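Long-range contact in polyhedrin (Operophtera brumata cypovirus 19, PDB 5A99), which forms the crystalline lattice of viral polyhedra, the microcrystalline occlusion bodies that embed and probably protect cypovirus particles: residues Y40-R50 and D223-W233. Residues are numbered along the deposited sequence; the frame is centred on the assembly and turned at random.
Sequences YMKDSSLQIIR and DDEETSVANYW
Leu46, Ile48 and Arg50, on one face of strand 46-53, pack along helix 225-236, which follows directly on edge strand 218-222 of the antiparallel sheet and folds back over it; the axes of strand 46-50 and helix 225-233 approach to 9.4 Å, 42° apart. The middle is mostly van der Waals packing. Leu46 spreads its two methyls over the first helical turn, CD1 against the backbone of Glu225 and CD2 3.5 Å from Ser228 OG. With CG1 of Ile48 anti to its carbonyl carbon, CD1 reaches two aromatic side chains: it makes a CH-pi contact over one face of the Tyr232 ring and lies obliquely beside Trp233, 3.7 Å from Trp233 CZ2, whose ring also stacks with Tyr240. Glu225 extends toward the Tyr40 ring, with carboxylate and ring planes 85° apart; both side chains hydrogen-bond to Tyr240 OH. Backbone and water contacts join Ser44 and Ser45, at the end of the Met41-Ser44 type I turn, to Asp223-Glu225. Ser45 CA points a C-H at Asp223 O, 3.2 Å away, and a water donates to Ser44 O while accepting from Glu225 N. Asp224 is the N-cap, its OD1 taking the Thr227 N-H at 3.1 Å. At the far end, Tyr232 OH is hydrogen-bonded to His36 NE2, while Arg50 uses NE for Gln52 and NH2 for Asn132 O of the second subunit, so this corner lies beside a subunit interface. A bend at chi3 (81°) turns the guanidinium back tothe tyrosine, and Arg50 NH1 donates to Tyr232 OH at 2.9 Å, the hydroxyl oxygen tilted somewhat out of the guanidinium plane.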
loop_
_atom_site.group_PDB
_atom_site.type_symbol
_atom_site.label_atom_id
_atom_site.label_comp_id
_atom_site.label_asym_id
_atom_site.label_seq_id
_atom_site.Cartn_x
_atom_site.Cartn_y
_atom_site.Cartn_z
ATOM N N TYR A 40 2.536 -17.386 -15.072
ATOM C CA TYR A 40 1.977 -18.351 -15.996
ATOM C C TYR A 40 1.214 -19.391 -15.210
ATOM O O TYR A 40 1.777 -20.124 -14.398
ATOM C CB TYR A 40 3.086 -18.970 -16.839
ATOM C CG TYR A 40 3.916 -17.912 -17.525
ATOM C CD1 TYR A 40 3.524 -17.371 -18.749
ATOM C CD2 TYR A 40 5.069 -17.422 -16.930
ATOM C CE1 TYR A 40 4.279 -16.388 -19.367
ATOM C CE2 TYR A 40 5.826 -16.447 -17.538
ATOM C CZ TYR A 40 5.426 -15.932 -18.752
ATOM O OH TYR A 40 6.179 -14.956 -19.353
ATOM N N MET A 41 -0.084 -19.434 -15.455
ATOM C CA MET A 41 -0.983 -20.213 -14.626
ATOM C C MET A 41 -1.151 -21.628 -15.191
ATOM O O MET A 41 -0.643 -21.965 -16.270
ATOM C CB MET A 41 -2.331 -19.484 -14.493
ATOM C CG MET A 41 -2.229 -17.991 -14.100
ATOM S SD MET A 41 -1.178 -17.549 -12.686
ATOM C CE MET A 41 -2.129 -18.279 -11.360
ATOM N N LYS A 42 -1.860 -22.460 -14.448
ATOM C CA LYS A 42 -1.960 -23.880 -14.757
ATOM C C LYS A 42 -2.842 -24.147 -15.988
ATOM O O LYS A 42 -2.787 -25.227 -16.583
ATOM C CB LYS A 42 -2.452 -24.633 -13.517
ATOM C CG LYS A 42 -1.435 -24.590 -12.386
ATOM C CD LYS A 42 -1.856 -25.344 -11.128
ATOM C CE LYS A 42 -0.652 -25.524 -10.198
ATOM N NZ LYS A 42 -0.941 -26.260 -8.953
ATOM N N ASP A 43 -3.622 -23.150 -16.398
ATOM C CA ASP A 43 -4.422 -23.280 -17.620
ATOM C C ASP A 43 -3.746 -22.605 -18.814
ATOM O O ASP A 43 -4.348 -22.435 -19.888
ATOM C CB ASP A 43 -5.836 -22.725 -17.399
ATOM C CG ASP A 43 -5.849 -21.247 -17.023
ATOM O OD1 ASP A 43 -4.767 -20.630 -16.860
ATOM O OD2 ASP A 43 -6.964 -20.702 -16.860
ATOM N N SER A 44 -2.490 -22.223 -18.596
ATOM C CA SER A 44 -1.673 -21.487 -19.566
ATOM C C SER A 44 -2.064 -20.032 -19.755
ATOM O O SER A 44 -1.450 -19.331 -20.567
ATOM C CB SER A 44 -1.633 -22.191 -20.923
ATOM O OG SER A 44 -0.865 -23.369 -20.833
ATOM N N SER A 45 -3.061 -19.569 -19.007
ATOM C CA SER A 45 -3.395 -18.151 -19.005
ATOM C C SER A 45 -2.287 -17.388 -18.277
ATOM O O SER A 45 -1.508 -17.977 -17.520
ATOM C CB SER A 45 -4.774 -17.899 -18.368
ATOM O OG SER A 45 -4.751 -17.980 -16.950
ATOM N N LEU A 46 -2.194 -16.085 -18.533
ATOM C CA LEU A 46 -1.229 -15.241 -17.841
ATOM C C LEU A 46 -1.927 -14.261 -16.926
ATOM O O LEU A 46 -2.939 -13.652 -17.292
ATOM C CB LEU A 46 -0.388 -14.422 -18.829
ATOM C CG LEU A 46 0.831 -15.065 -19.479
ATOM C CD1 LEU A 46 0.399 -16.234 -20.375
ATOM C CD2 LEU A 46 1.603 -14.021 -20.273
ATOM N N GLN A 47 -1.353 -14.093 -15.743
ATOM C CA GLN A 47 -1.671 -12.956 -14.909
ATOM C C GLN A 47 -0.461 -12.015 -14.908
ATOM O O GLN A 47 0.646 -12.407 -14.545
ATOM C CB GLN A 47 -2.015 -13.388 -13.487
ATOM C CG GLN A 47 -2.337 -12.215 -12.588
ATOM C CD GLN A 47 -2.973 -12.626 -11.279
ATOM O OE1 GLN A 47 -3.972 -12.045 -10.859
ATOM N NE2 GLN A 47 -2.389 -13.617 -10.619
ATOM N N ILE A 48 -0.696 -10.780 -15.337
ATOM C CA ILE A 48 0.336 -9.757 -15.423
ATOM C C ILE A 48 0.136 -8.727 -14.326
ATOM O O ILE A 48 -0.955 -8.198 -14.134
ATOM C CB ILE A 48 0.318 -9.057 -16.812
ATOM C CG1 ILE A 48 0.463 -10.096 -17.921
ATOM C CG2 ILE A 48 1.426 -8.004 -16.917
ATOM C CD1 ILE A 48 0.552 -9.511 -19.326
ATOM N N ILE A 49 1.202 -8.473 -13.584
ATOM C CA ILE A 49 1.214 -7.414 -12.584
ATOM C C ILE A 49 2.294 -6.436 -13.018
ATOM O O ILE A 49 3.456 -6.816 -13.154
ATOM C CB ILE A 49 1.520 -7.967 -11.183
ATOM C CG1 ILE A 49 0.430 -8.953 -10.748
ATOM C CG2 ILE A 49 1.606 -6.851 -10.156
ATOM C CD1 ILE A 49 0.730 -9.646 -9.461
ATOM N N ARG A 50 1.903 -5.195 -13.290
ATOM C CA ARG A 50 2.865 -4.157 -13.616
ATOM C C ARG A 50 2.941 -3.107 -12.528
ATOM O O ARG A 50 1.935 -2.490 -12.150
ATOM C CB ARG A 50 2.547 -3.452 -14.928
ATOM C CG ARG A 50 3.606 -2.413 -15.297
ATOM C CD ARG A 50 3.299 -1.697 -16.594
ATOM N NE ARG A 50 2.332 -0.608 -16.454
ATOM C CZ ARG A 50 1.226 -0.481 -17.186
ATOM N NH1 ARG A 50 0.915 -1.408 -18.086
ATOM N NH2 ARG A 50 0.425 0.577 -17.014
ATOM N N ASP A 223 -5.778 -14.664 -21.971
ATOM C CA ASP A 223 -6.093 -16.037 -22.390
ATOM C C ASP A 223 -4.855 -16.952 -22.395
ATOM O O ASP A 223 -4.869 -18.052 -21.816
ATOM C CB ASP A 223 -6.714 -16.013 -23.795
ATOM C CG ASP A 223 -8.092 -15.372 -23.831
ATOM O OD1 ASP A 223 -8.533 -14.798 -22.812
ATOM O OD2 ASP A 223 -8.738 -15.442 -24.903
ATOM N N ASP A 224 -3.807 -16.502 -23.083
ATOM C CA ASP A 224 -2.496 -17.150 -23.050
ATOM C C ASP A 224 -1.440 -16.145 -23.478
ATOM O O ASP A 224 -1.740 -14.968 -23.671
ATOM C CB ASP A 224 -2.440 -18.414 -23.918
ATOM C CG ASP A 224 -2.457 -18.122 -25.424
ATOM O OD1 ASP A 224 -2.286 -16.957 -25.854
ATOM O OD2 ASP A 224 -2.635 -19.093 -26.194
ATOM N N GLU A 225 -0.203 -16.605 -23.610
ATOM C CA GLU A 225 0.915 -15.710 -23.875
ATOM C C GLU A 225 0.779 -14.925 -25.180
ATOM O O GLU A 225 1.054 -13.730 -25.217
ATOM C CB GLU A 225 2.210 -16.506 -23.904
ATOM C CG GLU A 225 3.431 -15.641 -24.128
ATOM C CD GLU A 225 4.711 -16.421 -23.967
ATOM O OE1 GLU A 225 4.922 -17.348 -24.778
ATOM O OE2 GLU A 225 5.485 -16.123 -23.028
ATOM N N GLU A 226 0.351 -15.586 -26.254
ATOM C CA GLU A 226 0.194 -14.893 -27.534
ATOM C C GLU A 226 -0.829 -13.763 -27.424
ATOM O O GLU A 226 -0.646 -12.689 -27.997
ATOM C CB GLU A 226 -0.187 -15.868 -28.649
ATOM C CG GLU A 226 -0.536 -15.209 -29.983
ATOM C CD GLU A 226 0.574 -14.325 -30.554
ATOM O OE1 GLU A 226 1.687 -14.310 -29.993
ATOM O OE2 GLU A 226 0.329 -13.642 -31.577
ATOM N N THR A 227 -1.893 -13.986 -26.661
ATOM C CA THR A 227 -2.903 -12.947 -26.513
ATOM C C THR A 227 -2.260 -11.714 -25.887
ATOM O O THR A 227 -2.472 -10.603 -26.359
ATOM C CB THR A 227 -4.121 -13.409 -25.679
ATOM O OG1 THR A 227 -4.645 -14.629 -26.222
ATOM C CG2 THR A 227 -5.209 -12.358 -25.698
ATOM N N SER A 228 -1.458 -11.922 -24.843
ATOM C CA SER A 228 -0.746 -10.826 -24.186
ATOM C C SER A 228 0.250 -10.150 -25.135
ATOM O O SER A 228 0.379 -8.929 -25.125
ATOM C CB SER A 228 -0.034 -11.295 -22.904
ATOM O OG SER A 228 1.097 -12.096 -23.179
ATOM N N VAL A 229 0.935 -10.940 -25.962
ATOM C CA VAL A 229 1.873 -10.385 -26.941
ATOM C C VAL A 229 1.101 -9.447 -27.869
ATOM O O VAL A 229 1.494 -8.300 -28.082
ATOM C CB VAL A 229 2.619 -11.501 -27.736
ATOM C CG1 VAL A 229 3.305 -10.949 -28.973
ATOM C CG2 VAL A 229 3.627 -12.219 -26.842
ATOM N N ALA A 230 -0.020 -9.936 -28.385
ATOM C CA ALA A 230 -0.854 -9.168 -29.297
ATOM C C ALA A 230 -1.510 -7.937 -28.675
ATOM O O ALA A 230 -1.557 -6.869 -29.294
ATOM C CB ALA A 230 -1.911 -10.063 -29.896
ATOM N N ASN A 231 -2.020 -8.077 -27.461
ATOM C CA ASN A 231 -2.897 -7.055 -26.902
ATOM C C ASN A 231 -2.264 -6.197 -25.811
ATOM O O ASN A 231 -2.889 -5.263 -25.317
ATOM C CB ASN A 231 -4.157 -7.724 -26.357
ATOM C CG ASN A 231 -5.023 -8.315 -27.453
ATOM O OD1 ASN A 231 -4.711 -8.215 -28.648
ATOM N ND2 ASN A 231 -6.097 -8.962 -27.055
ATOM N N TYR A 232 -1.026 -6.504 -25.456
ATOM C CA TYR A 232 -0.378 -5.832 -24.337
ATOM C C TYR A 232 1.073 -5.477 -24.642
ATOM O O TYR A 232 1.423 -4.308 -24.759
ATOM C CB TYR A 232 -0.458 -6.717 -23.094
ATOM C CG TYR A 232 0.068 -6.065 -21.849
ATOM C CD1 TYR A 232 -0.757 -5.284 -21.043
ATOM C CD2 TYR A 232 1.396 -6.220 -21.477
ATOM C CE1 TYR A 232 -0.268 -4.679 -19.898
ATOM C CE2 TYR A 232 1.894 -5.627 -20.327
ATOM C CZ TYR A 232 1.071 -4.845 -19.547
ATOM O OH TYR A 232 1.595 -4.249 -18.399
ATOM N N TRP A 233 1.919 -6.485 -24.778
ATOM C CA TRP A 233 3.354 -6.238 -24.876
ATOM C C TRP A 233 3.699 -5.359 -26.079
ATOM O O TRP A 233 4.280 -4.289 -25.916
ATOM C CB TRP A 233 4.116 -7.561 -24.911
ATOM C CG TRP A 233 3.857 -8.390 -23.687
ATOM C CD1 TRP A 233 3.111 -9.521 -23.616
ATOM C CD2 TRP A 233 4.340 -8.143 -22.358
ATOM N NE1 TRP A 233 3.102 -10.007 -22.335
ATOM C CE2 TRP A 233 3.848 -9.174 -21.539
ATOM C CE3 TRP A 233 5.138 -7.150 -21.783
ATOM C CZ2 TRP A 233 4.114 -9.238 -20.172
ATOM C CZ3 TRP A 233 5.407 -7.216 -20.422
ATOM C CH2 TRP A 233 4.899 -8.251 -19.635
HETATM O O HOH W 1 -5.689 -20.132 -20.850
HETATM O O HOH W 2 0.408 -19.171 -22.465
#